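Local coordinates for metallo-beta-lactamase (Serratia marcescens, PDB 6K4X), which hydrolyses the beta-lactam ring of antibiotics as a zinc-dependent enzyme, probably with the broad substrate range of subclass B3 metallo-beta-lactamases, at residues A[99-102]-A[107-110]. Numbering follows the deposited sequence. Where two conformers were deposited one is given.
Sequences VDTL and SPKS
Thr101 meets Ser107 and Pro108 where the short helix 99-104 of the metallo-beta-lactamase alpha-beta/beta-alpha fold gives way to a loop. After the helix the chain turns so that Ser107 and Pro108 lie against Thr101, then moves off. The CA atoms of Thr101 and Ser107 come within 5.3 Å. The CA-CB bond of Thr101 points at the loop, and its two branches divide the work. The methyl CG2 is anti to the backbone N, and it faces Ser107. Thr101 CG2 lies 3.6 Å from Ser107 OG and 3.7 Å from Ser107 CA. The hydroxyl OG1 sits beside the backbone N, chi1 -55°, and faces the proline ring. Thr101 OG1 is 3.4 Å from Pro108 CD, the ring carbon next to the proline nitrogen. The threonine and proline side chains cross at about a right angle. No hydrogen bond joins the two segments, so the contact is van der Waals in kind. It is small, with 98 Å² buried in all.

Thr101 and Ser107 are buried, while Pro108 is exposed. Thr101 also touches Ser73, a loop residue between the zinc ligands His72 and His74. Leu102 rests on Ser73 and on Val126 of strand 126-129, and Val99 packs on the same strand. These contacts place the helix against strand 126-129, the outermost strand of the sheet within this chain, and beside the loop carrying His72 and His74. Near the helix end, Asp100 O accepts a hydrogen bond from Thr104 OG1.

On the loop side, Ser107 touches Leu117. The Ser107 side chain is about 4 Å from that of His74. A bound zinc ion is about 8 Å from it. The contact therefore lies near the metal site, beside His74. The CA-CB bond of Ser107 points away from the helix, yet OG, beside its own backbone N, still reaches Thr101 CG2.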
ATOM      1  N   VAL A  99      -4.818  -7.152  11.616  1.00  6.73           N
ATOM      2  CA  VAL A  99      -6.133  -7.755  11.362  1.00  7.67           C
ATOM      3  C   VAL A  99      -7.207  -7.120  12.254  1.00  7.37           C
ATOM      4  O   VAL A  99      -8.286  -6.748  11.772  1.00  7.07           O
ATOM      5  CB  VAL A  99      -6.063  -9.289  11.514  1.00  7.75           C
ATOM      6  CG1 VAL A  99      -7.455  -9.914  11.600  1.00  8.27           C
ATOM      7  CG2 VAL A  99      -5.261  -9.921  10.387  1.00  8.30           C
ATOM      8  N   ASP A 100      -6.937  -7.021  13.557  1.00  7.41           N
ATOM      9  CA  ASP A 100      -7.948  -6.541  14.459  0.50  8.50           C
ATOM     10  C   ASP A 100      -8.303  -5.076  14.150  1.00  7.00           C
ATOM     11  O   ASP A 100      -9.458  -4.673  14.244  1.00  8.19           O
ATOM     12  CB  ASP A 100      -7.480  -6.731  15.896  0.50 10.09           C
ATOM     13  CG  ASP A 100      -8.617  -6.586  16.873  0.50 11.98           C
ATOM     14  OD1 ASP A 100      -9.584  -7.346  16.741  0.50 14.06           O
ATOM     15  OD2 ASP A 100      -8.521  -5.704  17.727  0.50 14.04           O
ATOM     16  N   THR A 101      -7.299  -4.292  13.755  1.00  7.38           N
ATOM     17  CA  THR A 101      -7.526  -2.917  13.420  1.00  7.61           C
ATOM     18  C   THR A 101      -8.433  -2.818  12.194  1.00  7.19           C
ATOM     19  O   THR A 101      -9.351  -1.988  12.132  1.00  7.82           O
ATOM     20  CB  THR A 101      -6.233  -2.168  13.121  1.00  8.05           C
ATOM     21  OG1 THR A 101      -5.352  -2.313  14.234  1.00 10.40           O
ATOM     22  CG2 THR A 101      -6.504  -0.710  12.850  1.00  9.23           C
ATOM     23  N   LEU A 102      -8.196  -3.653  11.183  1.00  6.61           N
ATOM     24  CA  LEU A 102      -9.048  -3.600   9.997  1.00  6.41           C
ATOM     25  C   LEU A 102     -10.478  -4.048  10.321  1.00  6.58           C
ATOM     26  O   LEU A 102     -11.436  -3.562   9.712  1.00  7.15           O
ATOM     27  CB  LEU A 102      -8.476  -4.476   8.885  1.00  6.35           C
ATOM     28  CG  LEU A 102      -7.172  -3.967   8.266  1.00  7.09           C
ATOM     29  CD1 LEU A 102      -6.644  -4.969   7.263  1.00  8.00           C
ATOM     30  CD2 LEU A 102      -7.332  -2.599   7.614  1.00  7.94           C
ATOM     31  N   SER A 107      -7.220   1.812  15.623  1.00  7.21           N
ATOM     32  CA  SER A 107      -5.818   1.480  15.807  1.00  7.72           C
ATOM     33  C   SER A 107      -5.485   1.365  17.293  1.00  7.96           C
ATOM     34  O   SER A 107      -5.996   2.135  18.104  1.00  8.54           O
ATOM     35  CB  SER A 107      -4.914   2.504  15.165  1.00  7.97           C
ATOM     36  OG  SER A 107      -4.939   2.441  13.750  1.00  8.06           O
ATOM     37  N   PRO A 108      -4.597   0.434  17.678  1.00  8.30           N
ATOM     38  CA  PRO A 108      -4.282   0.171  19.074  1.00  9.20           C
ATOM     39  C   PRO A 108      -3.167   1.067  19.606  1.00  8.83           C
ATOM     40  O   PRO A 108      -2.470   1.757  18.860  1.00  8.78           O
ATOM     41  CB  PRO A 108      -3.777  -1.275  19.025  1.00 11.35           C
ATOM     42  CG  PRO A 108      -3.086  -1.369  17.688  1.00 10.58           C
ATOM     43  CD  PRO A 108      -3.946  -0.520  16.772  1.00  9.07           C
ATOM     44  N   LYS A 109      -2.958   0.953  20.925  1.00  9.62           N
ATOM     45  CA  LYS A 109      -2.077   1.871  21.642  1.00 11.42           C
ATOM     46  C   LYS A 109      -0.611   1.653  21.267  1.00  9.94           C
ATOM     47  O   LYS A 109       0.239   2.551  21.460  1.00 13.10           O
ATOM     48  CB  LYS A 109      -2.309   1.762  23.148  1.00 11.47           C
ATOM     49  CG  LYS A 109      -1.996   0.413  23.758  1.00 12.53           C
ATOM     50  CD  LYS A 109      -2.332   0.397  25.230  1.00 15.09           C
ATOM     51  CE  LYS A 109      -2.139  -0.960  25.866  1.00 19.59           C
ATOM     52  NZ  LYS A 109      -2.528  -0.903  27.297  1.00 20.48           N
ATOM     53  N   SER A 110      -0.263   0.534  20.653  1.00 10.17           N
ATOM     54  CA  SER A 110       1.095   0.306  20.168  1.00 12.26           C
ATOM     55  C   SER A 110       1.437   1.230  18.995  1.00  9.44           C
ATOM     56  O   SER A 110       2.599   1.391  18.669  1.00 10.94           O
ATOM     57  CB  SER A 110       1.293  -1.135  19.752  1.00 14.38           C
ATOM     58  OG  SER A 110       0.284  -1.528  18.837  1.00 22.42           O
TER